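Local coordinates for protein guanylate kinase (Coxiella burnetii, PDB 3TR0) that catalyses the ATP-dependent phosphorylation of GMP to GDP, a reaction thought to be essential for recycling GMP and, indirectly, cGMP, at residues K20-V24 with V100-I104; N8-A14 with P118-I124; E69-L73 with G84-V90; A30-I34 with I184-R188. One frame throughout, in Å; residues are numbered along the deposited sequence. Where two conformers were deposited one is given.

The chain enters the parallel sheet at 8-14, turns through the P-loop into 20-24 and leaves that helix at 30-34, so the first halves of contacts 2, 1 and 4 follow one another. Contact 3 is the first to close, joining 69-73 to 84-90 in the GMP-binding hairpin. Contact 1 closes around it at 100-104, packing the P-loop helix on the sheet, and contact 2 encloses both at 118-124 by pairing two parallel strands. These three therefore form a nested set. Contact 4 waits until 184-188; its loop holds contact 3 but crosses contacts 1 and 2, bringing the late helix 173-187 back to the loop after the P-loop helix.

Contact 1: K20-V24 with V100-I104. With 5GP (guanosine-5'-monophosphate), chain D; SO4 (sulfate ion), chain B.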
loop_
_atom_site.group_PDB
_atom_site.type_symbol
_atom_site.label_atom_id
_atom_site.label_comp_id
_atom_site.label_asym_id
_atom_site.label_seq_id
_atom_site.Cartn_x
_atom_site.Cartn_y
_atom_site.Cartn_z
ATOM N N LYS A 20 16.099 12.347 -4.167
ATOM C CA LYS A 20 15.731 11.317 -3.207
ATOM C C LYS A 20 16.056 11.704 -1.764
ATOM O O LYS A 20 15.220 11.566 -0.880
ATOM C CB LYS A 20 16.425 10.005 -3.560
ATOM C CG LYS A 20 16.255 8.919 -2.522
ATOM C CD LYS A 20 17.410 7.947 -2.602
ATOM C CE LYS A 20 18.722 8.669 -2.352
ATOM N NZ LYS A 20 19.899 7.832 -2.702
ATOM N N THR A 21 17.268 12.191 -1.520
ATOM C CA THR A 21 17.647 12.535 -0.152
ATOM C C THR A 21 16.675 13.527 0.481
ATOM O O THR A 21 16.262 13.356 1.627
ATOM C CB THR A 21 19.084 13.075 -0.069
ATOM O OG1 THR A 21 19.996 12.036 -0.443
ATOM C CG2 THR A 21 19.399 13.523 1.348
ATOM N N SER A 22 16.291 14.551 -0.274
ATOM C CA SER A 22 15.362 15.557 0.237
ATOM C C SER A 22 13.977 14.977 0.519
ATOM O O SER A 22 13.350 15.318 1.521
ATOM C CB SER A 22 15.258 16.734 -0.732
ATOM O OG SER A 22 16.493 17.429 -0.801
ATOM N N LEU A 23 13.500 14.112 -0.370
ATOM C CA LEU A 23 12.203 13.461 -0.183
ATOM C C LEU A 23 12.183 12.646 1.101
ATOM O O LEU A 23 11.248 12.739 1.896
ATOM C CB LEU A 23 11.880 12.541 -1.358
ATOM C CG LEU A 23 11.507 13.174 -2.699
ATOM C CD1 LEU A 23 11.354 12.090 -3.752
ATOM C CD2 LEU A 23 10.229 13.978 -2.562
ATOM N N VAL A 24 13.216 11.832 1.283
ATOM C CA VAL A 24 13.308 10.959 2.445
ATOM C C VAL A 24 13.358 11.754 3.749
ATOM O O VAL A 24 12.762 11.357 4.748
ATOM C CB VAL A 24 14.523 10.017 2.343
ATOM C CG1 VAL A 24 14.703 9.245 3.633
ATOM C CG2 VAL A 24 14.342 9.054 1.177
ATOM N N VAL A 100 12.444 1.263 9.274
ATOM C CA VAL A 100 13.723 1.837 8.887
ATOM C C VAL A 100 13.738 2.132 7.403
ATOM O O VAL A 100 13.351 1.293 6.592
ATOM C CB VAL A 100 14.889 0.900 9.212
ATOM C CG1 VAL A 100 16.192 1.454 8.627
ATOM C CG2 VAL A 100 15.015 0.711 10.725
ATOM N N LEU A 101 14.182 3.334 7.060
ATOM C CA LEU A 101 14.353 3.722 5.669
ATOM C C LEU A 101 15.787 3.476 5.241
ATOM O O LEU A 101 16.725 3.911 5.911
ATOM C CB LEU A 101 14.006 5.195 5.490
ATOM C CG LEU A 101 12.510 5.492 5.548
ATOM C CD1 LEU A 101 12.257 6.930 5.944
ATOM C CD2 LEU A 101 11.878 5.176 4.208
ATOM N N LEU A 102 15.955 2.767 4.131
ATOM C CA LEU A 102 17.285 2.513 3.588
ATOM C C LEU A 102 17.433 3.208 2.240
ATOM O O LEU A 102 16.811 2.811 1.254
ATOM C CB LEU A 102 17.528 1.010 3.435
ATOM C CG LEU A 102 17.425 0.150 4.705
ATOM C CD1 LEU A 102 17.502 -1.332 4.362
ATOM C CD2 LEU A 102 18.507 0.530 5.685
ATOM N N GLU A 103 18.247 4.258 2.204
ATOM C CA GLU A 103 18.531 4.943 0.951
ATOM C C GLU A 103 19.745 4.277 0.338
ATOM O O GLU A 103 20.877 4.668 0.618
ATOM C CB GLU A 103 18.837 6.416 1.201
ATOM C CG GLU A 103 17.715 7.200 1.838
ATOM C CD GLU A 103 18.113 8.638 2.116
ATOM O OE1 GLU A 103 18.988 8.857 2.980
ATOM O OE2 GLU A 103 17.562 9.547 1.462
ATOM N N ILE A 104 19.509 3.252 -0.473
ATOM C CA ILE A 104 20.589 2.438 -1.010
ATOM C C ILE A 104 20.381 2.189 -2.496
ATOM O O ILE A 104 19.285 2.395 -3.009
ATOM C CB ILE A 104 20.697 1.093 -0.270
ATOM C CG1 ILE A 104 19.379 0.323 -0.360
ATOM C CG2 ILE A 104 21.069 1.316 1.195
ATOM C CD1 ILE A 104 19.396 -1.012 0.364
HETATM P P 5GP D . 26.312 9.869 -2.905
HETATM O O1P 5GP D . 25.913 10.539 -1.613
HETATM O O2P 5GP D . 27.769 9.557 -3.124
HETATM O O3P 5GP D . 25.777 10.691 -4.054
HETATM O "O5'" 5GP D . 25.449 8.547 -3.099
HETATM C "C5'" 5GP D . 25.786 7.595 -4.094
HETATM C "C4'" 5GP D . 24.758 6.498 -4.168
HETATM O "O4'" 5GP D . 25.174 5.391 -3.343
HETATM C "C3'" 5GP D . 23.382 6.850 -3.627
HETATM O "O3'" 5GP D . 22.592 7.572 -4.555
HETATM C "C2'" 5GP D . 22.795 5.491 -3.260
HETATM O "O2'" 5GP D . 22.199 4.885 -4.397
HETATM C "C1'" 5GP D . 24.046 4.685 -2.891
HETATM N N9 5GP D . 24.172 4.472 -1.438
HETATM C C8 5GP D . 24.290 5.369 -0.451
HETATM N N7 5GP D . 24.402 4.702 0.725
HETATM C C5 5GP D . 24.353 3.377 0.452
HETATM C C6 5GP D . 24.412 2.215 1.213
HETATM O O6 5GP D . 24.534 2.264 2.462
HETATM N N1 5GP D . 24.335 1.029 0.597
HETATM C C2 5GP D . 24.200 0.936 -0.733
HETATM N N2 5GP D . 24.122 -0.270 -1.344
HETATM N N3 5GP D . 24.137 2.042 -1.495
HETATM C C4 5GP D . 24.218 3.257 -0.915
HETATM S S SO4 B . 19.525 12.678 -4.996
HETATM O O1 SO4 B . 19.535 12.555 -3.543
HETATM O O2 SO4 B . 20.879 12.531 -5.511
HETATM O O3 SO4 B . 18.674 11.636 -5.583
HETATM O O4 SO4 B . 19.031 13.998 -5.369
HETATM O O HOH W 1 19.080 5.307 -2.593
HETATM O O HOH W 2 17.518 11.724 3.329
#
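A carboxylate oxygen pressed against a valine is the odd feature here: Glu-103 OE2 lies 3.2 Å from Val-24 CB and is also close to Val-24 CG2. The glutamate gets there by extending straight beyond CG (chi2 177°), meeting the valine from the opposite direction. Val-24 CG1 packs on Leu-101 CD1 at 4.1 Å, seating helix 20-30 antiparallel to strand 99-103 as part of the P-loop NTPase core. Two waters make the polar links. One donates to Thr-21 O at 2.7 Å and to Glu-103 OE2 at 2.9 Å. At the N-terminal end of the helix, Lys-20 N and Thr-21 N both donate to a sulfate, probably from the crystallisation liquor, which Gly-17, Gly-19 and Arg-139 also hold. Lys-20, bent at chi3 (60°), carries NZ to the other water, 2.7 Å away, which donates weakly to Ile-104 O; NZ also bonds weakly to O3' of GMP, while Ile-104 CG2 sits over the guanine face, 3.3 Å from N1. Lys-20 NZ and Glu-103 OE2, 5.1 Å apart, are not in contact. Two amides on an anion beside a lysine that touches GMP are consistent with a P-loop holding ATP phosphate next to the acceptor nucleotide.

Contact 2: N8-A14 with P118-I124; sequences NLFIISA and PALSIFI
Ile-12 and Ile-122 share a first torsion, CG1 anti to the carbonyl carbon, and lie alongside each other, pointing the same way; a bend of Ile-12 at chi2 (-67°) then brings its CD1 within 3.7 Å of Ile-122 CD1. Asn-8 takes another rotamer, CG opposite its own N (chi1 -157°), and ND2 thereby donates to Pro-118 O at 2.9 Å, with the acceptor in the amide plane but the donor above the carbonyl plane. The same ND2 also serves Glu-187, while Asn-8 OD1 accepts from Leu-9 N, so the amide is fixed at both ends. From Leu-9 O to Ile-124 N runs a parallel ladder of five backbone bonds, among them Ile-11 N to Leu-120 O at 2.8 Å. It joins the central strand, 9-13, to its neighbour 120-125 in the five-stranded parallel sheet of a P-loop kinase. Phe-10, Leu-120 and Ile-122 face helix 173-187; Ile-11 faces helix 106-115. Phe-123 lies on the Ile-11 side, and the backbone Ser-13 O stands 3.7 Å above its ring plane, toward the rim. Ala-14 CA covers the same face, and Phe-164 meets this ring edge-to-face. Ala-14 CB closes on Ile-124 CB at 3.6 Å, where the strand enters the P-loop.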
loop_
_atom_site.group_PDB
_atom_site.type_symbol
_atom_site.label_atom_id
_atom_site.label_comp_id
_atom_site.label_asym_id
_atom_site.label_seq_id
_atom_site.Cartn_x
_atom_site.Cartn_y
_atom_site.Cartn_z
ATOM N N ASN A 8 9.279 -2.805 9.568
ATOM C CA ASN A 8 9.720 -3.281 8.270
ATOM C C ASN A 8 10.844 -2.399 7.750
ATOM O O ASN A 8 11.098 -1.318 8.288
ATOM C CB ASN A 8 8.539 -3.269 7.290
ATOM C CG ASN A 8 8.725 -4.228 6.126
ATOM O OD1 ASN A 8 9.795 -4.798 5.937
ATOM N ND2 ASN A 8 7.672 -4.407 5.341
ATOM N N LEU A 9 11.522 -2.873 6.713
ATOM C CA LEU A 9 12.509 -2.071 6.007
ATOM C C LEU A 9 11.884 -1.491 4.742
ATOM O O LEU A 9 11.197 -2.188 4.008
ATOM C CB LEU A 9 13.716 -2.929 5.631
ATOM C CG LEU A 9 14.423 -3.650 6.782
ATOM C CD1 LEU A 9 15.581 -4.477 6.244
ATOM C CD2 LEU A 9 14.912 -2.649 7.817
ATOM N N PHE A 10 12.131 -0.210 4.498
ATOM C CA PHE A 10 11.637 0.446 3.303
ATOM C C PHE A 10 12.813 0.948 2.495
ATOM O O PHE A 10 13.478 1.903 2.889
ATOM C CB PHE A 10 10.702 1.598 3.669
ATOM C CG PHE A 10 9.414 1.147 4.297
ATOM C CD1 PHE A 10 8.320 0.836 3.512
ATOM C CD2 PHE A 10 9.307 1.010 5.673
ATOM C CE1 PHE A 10 7.136 0.415 4.086
ATOM C CE2 PHE A 10 8.128 0.590 6.248
ATOM C CZ PHE A 10 7.041 0.286 5.454
ATOM N N ILE A 11 13.073 0.280 1.374
ATOM C CA ILE A 11 14.216 0.599 0.528
ATOM C C ILE A 11 13.821 1.708 -0.430
ATOM O O ILE A 11 12.798 1.611 -1.100
ATOM C CB ILE A 11 14.658 -0.632 -0.287
ATOM C CG1 ILE A 11 15.029 -1.789 0.646
ATOM C CG2 ILE A 11 15.831 -0.287 -1.196
ATOM C CD1 ILE A 11 15.014 -3.144 -0.027
ATOM N N ILE A 12 14.629 2.762 -0.486
ATOM C CA ILE A 12 14.399 3.852 -1.421
ATOM C C ILE A 12 15.593 3.964 -2.356
ATOM O O ILE A 12 16.713 4.211 -1.904
ATOM C CB ILE A 12 14.258 5.194 -0.700
ATOM C CG1 ILE A 12 13.357 5.060 0.526
ATOM C CG2 ILE A 12 13.720 6.245 -1.651
ATOM C CD1 ILE A 12 11.920 4.764 0.185
ATOM N N SER A 13 15.361 3.782 -3.654
ATOM C CA SER A 13 16.443 3.880 -4.636
ATOM C C SER A 13 16.094 4.868 -5.737
ATOM O O SER A 13 14.924 5.066 -6.056
ATOM C CB SER A 13 16.760 2.511 -5.244
ATOM O OG SER A 13 17.067 1.556 -4.240
ATOM N N ALA A 14 17.120 5.491 -6.312
ATOM C CA ALA A 14 16.923 6.468 -7.371
ATOM C C ALA A 14 18.262 6.847 -7.988
ATOM O O ALA A 14 19.304 6.722 -7.345
ATOM C CB ALA A 14 16.223 7.706 -6.828
ATOM N N PRO A 118 10.112 -9.385 3.924
ATOM C CA PRO A 118 8.967 -8.467 3.990
ATOM C C PRO A 118 9.289 -7.069 3.467
ATOM O O PRO A 118 8.367 -6.282 3.259
ATOM C CB PRO A 118 8.662 -8.396 5.492
ATOM C CG PRO A 118 9.275 -9.623 6.069
ATOM C CD PRO A 118 10.511 -9.850 5.261
ATOM N N ALA A 119 10.571 -6.765 3.272
ATOM C CA ALA A 119 10.983 -5.432 2.832
ATOM C C ALA A 119 10.249 -4.935 1.579
ATOM O O ALA A 119 10.047 -5.681 0.615
ATOM C CB ALA A 119 12.489 -5.392 2.610
ATOM N N LEU A 120 9.856 -3.665 1.602
ATOM C CA LEU A 120 9.233 -3.032 0.445
ATOM C C LEU A 120 10.236 -2.083 -0.192
ATOM O O LEU A 120 11.001 -1.420 0.507
ATOM C CB LEU A 120 7.972 -2.266 0.852
ATOM C CG LEU A 120 6.762 -3.091 1.309
ATOM C CD1 LEU A 120 5.557 -2.184 1.514
ATOM C CD2 LEU A 120 6.442 -4.184 0.304
ATOM N N SER A 121 10.245 -2.022 -1.519
ATOM C CA SER A 121 11.188 -1.156 -2.210
ATOM C C SER A 121 10.465 -0.155 -3.112
ATOM O O SER A 121 9.475 -0.492 -3.768
ATOM C CB SER A 121 12.224 -1.983 -2.987
ATOM O OG SER A 121 11.608 -2.808 -3.958
ATOM N N ILE A 122 10.960 1.081 -3.111
ATOM C CA ILE A 122 10.366 2.178 -3.866
ATOM C C ILE A 122 11.438 2.818 -4.742
ATOM O O ILE A 122 12.515 3.166 -4.251
ATOM C CB ILE A 122 9.836 3.273 -2.919
ATOM C CG1 ILE A 122 8.880 2.677 -1.886
ATOM C CG2 ILE A 122 9.192 4.408 -3.711
ATOM C CD1 ILE A 122 8.558 3.615 -0.732
ATOM N N PHE A 123 11.151 2.972 -6.030
ATOM C CA PHE A 123 12.088 3.624 -6.936
ATOM C C PHE A 123 11.595 5.023 -7.286
ATOM O O PHE A 123 10.466 5.196 -7.739
ATOM C CB PHE A 123 12.291 2.796 -8.209
ATOM C CG PHE A 123 13.566 3.121 -8.941
ATOM C CD1 PHE A 123 14.701 2.348 -8.753
ATOM C CD2 PHE A 123 13.635 4.207 -9.794
ATOM C CE1 PHE A 123 15.881 2.642 -9.418
ATOM C CE2 PHE A 123 14.812 4.510 -10.458
ATOM C CZ PHE A 123 15.935 3.728 -10.264
ATOM N N ILE A 124 12.442 6.025 -7.070
ATOM C CA ILE A 124 12.080 7.395 -7.387
ATOM C C ILE A 124 12.564 7.757 -8.787
ATOM O O ILE A 124 13.758 7.675 -9.079
ATOM C CB ILE A 124 12.691 8.393 -6.382
ATOM C CG1 ILE A 124 12.377 7.979 -4.943
ATOM C CG2 ILE A 124 12.193 9.800 -6.664
ATOM C CD1 ILE A 124 10.910 7.944 -4.625
#

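Contact 3: E69-L73 with G84-V90; sequences EGAFL and GTEKDWV. With 5GP (guanosine-5'-monophosphate), chain D.
Ala-71 O is gripped twice, by Lys-87 N at 3.0 Å in a nearly straight bond (172°) and by a water at 2.8 Å that also donates to Glu-86 OE2. The contact lies at the open end of the hairpin of strands 72-78 and 81-86, part of the mixed sheet that lines the GMP pocket, just where the second strand becomes helix 87-95. Glu-86 is the N-cap of that helix. A bend at chi2 (-86°) folds its carboxylate back over the first turn, so that OE1 takes Trp-89 N on its syn side at 2.9 Å, while OE2 receives Asp-88 N from above the carboxylate plane. One residue on from Phe-72, the strands are tied by Leu-73 N to Thr-85 O at 2.7 Å. The Phe-72 ring spreads one face over Gly-84 CA in a CH-pi contact, 4.2 Å from CA to ring centroid, and turns its edge to the peptide joining Thr-85 and Glu-86; Phe-63 stacks on the ring as well. Leu-73 packs against the first turn of helix 87-95, crossing Lys-87 and Val-90 at about a right angle, with CD1 on Lys-87 CG and CD2 on Val-90 CG1. Thr-85 OG1 hydrogen-bonds Glu-74, which itself hydrogen-bonds GMP, and so probably steadies it from the second shell. Directly beside the nucleotide, Gly-84 C lies 3.2 Å from guanine O6.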
loop_
_atom_site.group_PDB
_atom_site.type_symbol
_atom_site.label_atom_id
_atom_site.label_comp_id
_atom_site.label_asym_id
_atom_site.label_seq_id
_atom_site.Cartn_x
_atom_site.Cartn_y
_atom_site.Cartn_z
ATOM N N GLU A 69 34.495 -8.194 8.714
ATOM C CA GLU A 69 33.933 -8.469 10.033
ATOM C C GLU A 69 32.450 -8.828 9.949
ATOM O O GLU A 69 31.894 -9.423 10.872
ATOM C CB GLU A 69 34.117 -7.262 10.957
ATOM C CG GLU A 69 35.565 -6.877 11.216
ATOM C CD GLU A 69 35.698 -5.662 12.118
ATOM O OE1 GLU A 69 34.893 -5.524 13.063
ATOM O OE2 GLU A 69 36.606 -4.838 11.881
ATOM N N GLY A 70 31.815 -8.456 8.841
ATOM C CA GLY A 70 30.397 -8.712 8.652
ATOM C C GLY A 70 29.524 -7.666 9.319
ATOM O O GLY A 70 28.358 -7.918 9.623
ATOM N N ALA A 71 30.090 -6.482 9.538
ATOM C CA ALA A 71 29.389 -5.400 10.224
ATOM C C ALA A 71 28.272 -4.793 9.384
ATOM O O ALA A 71 27.443 -4.041 9.895
ATOM C CB ALA A 71 30.377 -4.316 10.647
ATOM N N PHE A 72 28.253 -5.106 8.094
ATOM C CA PHE A 72 27.245 -4.538 7.209
ATOM C C PHE A 72 26.093 -5.496 6.928
ATOM O O PHE A 72 26.297 -6.682 6.680
ATOM C CB PHE A 72 27.872 -4.078 5.892
ATOM C CG PHE A 72 28.780 -2.891 6.034
ATOM C CD1 PHE A 72 28.293 -1.686 6.509
ATOM C CD2 PHE A 72 30.116 -2.978 5.679
ATOM C CE1 PHE A 72 29.123 -0.593 6.635
ATOM C CE2 PHE A 72 30.945 -1.886 5.795
ATOM C CZ PHE A 72 30.450 -0.693 6.279
ATOM N N LEU A 73 24.879 -4.960 6.968
ATOM C CA LEU A 73 23.686 -5.701 6.587
ATOM C C LEU A 73 23.700 -5.834 5.079
ATOM O O LEU A 73 23.155 -6.780 4.503
ATOM C CB LEU A 73 22.450 -4.912 7.014
ATOM C CG LEU A 73 21.092 -5.603 6.995
ATOM C CD1 LEU A 73 21.123 -6.827 7.886
ATOM C CD2 LEU A 73 20.015 -4.633 7.447
ATOM N N GLY A 84 27.743 1.228 2.730
ATOM C CA GLY A 84 27.133 0.106 3.415
ATOM C C GLY A 84 26.187 0.493 4.531
ATOM O O GLY A 84 26.270 1.592 5.078
ATOM N N THR A 85 25.284 -0.424 4.864
ATOM C CA THR A 85 24.335 -0.231 5.950
ATOM C C THR A 85 24.786 -1.016 7.172
ATOM O O THR A 85 24.797 -2.247 7.157
ATOM C CB THR A 85 22.922 -0.716 5.555
ATOM O OG1 THR A 85 22.440 0.059 4.451
ATOM C CG2 THR A 85 21.960 -0.571 6.721
ATOM N N GLU A 86 25.160 -0.306 8.230
ATOM C CA GLU A 86 25.578 -0.959 9.466
ATOM C C GLU A 86 24.409 -1.773 10.016
ATOM O O GLU A 86 23.300 -1.259 10.196
ATOM C CB GLU A 86 26.082 0.072 10.477
ATOM C CG GLU A 86 26.907 -0.508 11.624
ATOM C CD GLU A 86 26.047 -0.977 12.772
ATOM O OE1 GLU A 86 25.090 -0.257 13.124
ATOM O OE2 GLU A 86 26.320 -2.064 13.323
ATOM N N LYS A 87 24.659 -3.054 10.263
ATOM C CA LYS A 87 23.596 -4.003 10.577
ATOM C C LYS A 87 22.945 -3.791 11.942
ATOM O O LYS A 87 21.724 -3.859 12.075
ATOM C CB LYS A 87 24.124 -5.436 10.493
ATOM C CG LYS A 87 23.066 -6.489 10.782
ATOM C CD LYS A 87 23.688 -7.849 11.032
ATOM C CE LYS A 87 24.603 -7.815 12.243
ATOM N NZ LYS A 87 25.213 -9.145 12.522
ATOM N N ASP A 88 23.760 -3.553 12.963
ATOM C CA ASP A 88 23.244 -3.537 14.326
ATOM C C ASP A 88 22.264 -2.396 14.580
ATOM O O ASP A 88 21.249 -2.577 15.257
ATOM C CB ASP A 88 24.382 -3.511 15.346
ATOM C CG ASP A 88 23.940 -3.985 16.711
ATOM O OD1 ASP A 88 23.566 -5.172 16.832
ATOM O OD2 ASP A 88 23.954 -3.177 17.658
ATOM N N TRP A 89 22.558 -1.219 14.041
ATOM C CA TRP A 89 21.676 -0.081 14.255
ATOM C C TRP A 89 20.281 -0.366 13.708
ATOM O O TRP A 89 19.280 -0.054 14.344
ATOM C CB TRP A 89 22.239 1.182 13.610
ATOM C CG TRP A 89 21.349 2.368 13.795
ATOM C CD1 TRP A 89 21.402 3.282 14.807
ATOM C CD2 TRP A 89 20.260 2.763 12.953
ATOM N NE1 TRP A 89 20.417 4.226 14.644
ATOM C CE2 TRP A 89 19.703 3.932 13.511
ATOM C CE3 TRP A 89 19.705 2.247 11.778
ATOM C CZ2 TRP A 89 18.624 4.596 12.933
ATOM C CZ3 TRP A 89 18.628 2.907 11.206
ATOM C CH2 TRP A 89 18.100 4.067 11.784
ATOM N N VAL A 90 20.226 -0.967 12.527
ATOM C CA VAL A 90 18.952 -1.283 11.890
ATOM C C VAL A 90 18.141 -2.258 12.746
ATOM O O VAL A 90 16.959 -2.039 13.007
ATOM C CB VAL A 90 19.165 -1.879 10.488
ATOM C CG1 VAL A 90 17.856 -2.419 9.935
ATOM C CG2 VAL A 90 19.748 -0.831 9.546
HETATM P P 5GP D . 26.312 9.869 -2.905
HETATM O O1P 5GP D . 25.913 10.539 -1.613
HETATM O O2P 5GP D . 27.769 9.557 -3.124
HETATM O O3P 5GP D . 25.777 10.691 -4.054
HETATM O "O5'" 5GP D . 25.449 8.547 -3.099
HETATM C "C5'" 5GP D . 25.786 7.595 -4.094
HETATM C "C4'" 5GP D . 24.758 6.498 -4.168
HETATM O "O4'" 5GP D . 25.174 5.391 -3.343
HETATM C "C3'" 5GP D . 23.382 6.850 -3.627
HETATM O "O3'" 5GP D . 22.592 7.572 -4.555
HETATM C "C2'" 5GP D . 22.795 5.491 -3.260
HETATM O "O2'" 5GP D . 22.199 4.885 -4.397
HETATM C "C1'" 5GP D . 24.046 4.685 -2.891
HETATM N N9 5GP D . 24.172 4.472 -1.438
HETATM C C8 5GP D . 24.290 5.369 -0.451
HETATM N N7 5GP D . 24.402 4.702 0.725
HETATM C C5 5GP D . 24.353 3.377 0.452
HETATM C C6 5GP D . 24.412 2.215 1.213
HETATM O O6 5GP D . 24.534 2.264 2.462
HETATM N N1 5GP D . 24.335 1.029 0.597
HETATM C C2 5GP D . 24.200 0.936 -0.733
HETATM N N2 5GP D . 24.122 -0.270 -1.344
HETATM N N3 5GP D . 24.137 2.042 -1.495
HETATM C C4 5GP D . 24.218 3.257 -0.915
HETATM O O HOH W 3 26.750 -4.569 12.537
#

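Contact 4: A30-I34 with I184-R188; sequences ALAEI and ISAER
The loop between the P-loop helix 20-30 and edge strand 34-36 is held against the C-terminal end of helix 173-187, with Arg-188 and Ala-32 as the polar pair and Leu-31, Ile-34 and Ile-184 beside them. Arg-188 runs extended from CG to NE, after a first torsion that places CG anti to the carbonyl carbon (chi1 -68°), and its guanidinium edge arrives at the loop backbone. NH2 donates to Ala-32 O at 2.8 Å, lying in the plane of that carbonyl, and NH1 adds a weak bond to the same oxygen. A water extends the grip, accepting from Ala-32 N at 2.8 Å and, weakly, from Arg-188 NH1. The third nitrogen, NE, forms a salt bridge with Asp-99, the residue that also pairs with the Glu-33 backbone, so one arginine joins the helix end to the loop and to strand 99-103. Glu-33 OE2 stays 5.4 Å from Arg-188 NH1, where it may add a weak long-range attraction. Glu-33 itself has positive phi (61°), turning the chain into the strand. Ser-185 and Ala-186 also pack on His-182 and Ala-186 of the second subunit. Ile-34 and Ile-184 meet tip to tip, though Ile-184 has two conformers and the closeness of that meeting is doubtful. In the conformer described, Leu-31 CD1 touches Ile-184 CG2 at 3.7 Å. Alongside the guanidinium, Leu-31 slides past Arg-188 in the opposite direction, its CD2 coming 4.1 Å from Arg-188 NH1.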
loop_
_atom_site.group_PDB
_atom_site.type_symbol
_atom_site.label_atom_id
_atom_site.label_comp_id
_atom_site.label_asym_id
_atom_site.label_seq_id
_atom_site.Cartn_x
_atom_site.Cartn_y
_atom_site.Cartn_z
ATOM N N ALA A 30 7.218 13.858 8.456
ATOM C CA ALA A 30 5.767 13.738 8.351
ATOM C C ALA A 30 5.216 12.511 9.075
ATOM O O ALA A 30 4.052 12.492 9.478
ATOM C CB ALA A 30 5.353 13.718 6.891
ATOM N N LEU A 31 6.050 11.488 9.236
ATOM C CA LEU A 31 5.623 10.236 9.849
ATOM C C LEU A 31 6.309 9.976 11.179
ATOM O O LEU A 31 7.439 10.404 11.403
ATOM C CB LEU A 31 5.905 9.057 8.915
ATOM C CG LEU A 31 4.981 8.834 7.721
ATOM C CD1 LEU A 31 5.502 7.681 6.877
ATOM C CD2 LEU A 31 3.563 8.563 8.192
ATOM N N ALA A 32 5.620 9.254 12.055
ATOM C CA ALA A 32 6.206 8.830 13.317
ATOM C C ALA A 32 6.719 7.398 13.200
ATOM O O ALA A 32 6.334 6.666 12.288
ATOM C CB ALA A 32 5.179 8.938 14.437
ATOM N N GLU A 33 7.595 7.017 14.124
ATOM C CA GLU A 33 8.061 5.639 14.253
ATOM C C GLU A 33 8.772 5.119 13.005
ATOM O O GLU A 33 8.631 3.954 12.634
ATOM C CB GLU A 33 6.901 4.717 14.640
ATOM C CG GLU A 33 6.239 5.097 15.956
ATOM C CD GLU A 33 5.092 4.174 16.325
ATOM O OE1 GLU A 33 5.283 3.316 17.212
ATOM O OE2 GLU A 33 4.000 4.309 15.731
ATOM N N ILE A 34 9.540 5.993 12.366
ATOM C CA ILE A 34 10.342 5.601 11.218
ATOM C C ILE A 34 11.620 6.431 11.201
ATOM O O ILE A 34 11.586 7.645 11.393
ATOM C CB ILE A 34 9.545 5.739 9.891
ATOM C CG1 ILE A 34 10.339 5.172 8.711
ATOM C CG2 ILE A 34 9.149 7.183 9.643
ATOM C CD1 ILE A 34 9.503 4.988 7.448
ATOM N N ILE A 184 4.030 3.780 2.860
ATOM C CA ILE A 184 4.382 3.334 4.203
ATOM C C ILE A 184 3.135 3.139 5.060
ATOM O O ILE A 184 3.035 2.173 5.816
ATOM C CB ILE A 184 5.355 4.309 4.886
ATOM C CG1 ILE A 184 6.720 4.227 4.204
ATOM C CG2 ILE A 184 5.478 3.989 6.377
ATOM C CD1 ILE A 184 7.648 5.372 4.528
ATOM N N SER A 185 2.179 4.051 4.926
ATOM C CA SER A 185 0.941 3.977 5.698
ATOM C C SER A 185 0.148 2.709 5.377
ATOM O O SER A 185 -0.423 2.080 6.271
ATOM C CB SER A 185 0.083 5.222 5.452
ATOM O OG SER A 185 0.718 6.390 5.956
ATOM N N ALA A 186 0.109 2.340 4.099
ATOM C CA ALA A 186 -0.589 1.128 3.672
ATOM C C ALA A 186 0.095 -0.125 4.207
ATOM O O ALA A 186 -0.571 -1.075 4.607
ATOM C CB ALA A 186 -0.690 1.070 2.145
ATOM N N GLU A 187 1.426 -0.136 4.197
ATOM C CA GLU A 187 2.169 -1.278 4.725
ATOM C C GLU A 187 1.780 -1.524 6.175
ATOM O O GLU A 187 1.645 -2.668 6.612
ATOM C CB GLU A 187 3.679 -1.036 4.628
ATOM C CG GLU A 187 4.535 -2.261 4.953
ATOM C CD GLU A 187 4.776 -2.468 6.441
ATOM O OE1 GLU A 187 4.443 -1.578 7.253
ATOM O OE2 GLU A 187 5.303 -3.541 6.797
ATOM N N ARG A 188 1.592 -0.439 6.915
ATOM C CA ARG A 188 1.308 -0.527 8.343
ATOM C C ARG A 188 -0.116 -0.984 8.620
ATOM O O ARG A 188 -0.490 -1.199 9.772
ATOM C CB ARG A 188 1.558 0.820 9.014
ATOM C CG ARG A 188 3.032 1.226 9.053
ATOM C CD ARG A 188 3.184 2.678 9.469
ATOM N NE ARG A 188 4.548 2.989 9.890
ATOM C CZ ARG A 188 4.938 4.179 10.333
ATOM N NH1 ARG A 188 4.070 5.179 10.406
ATOM N NH2 ARG A 188 6.198 4.372 10.699
HETATM O O HOH W 4 3.265 7.754 11.781
#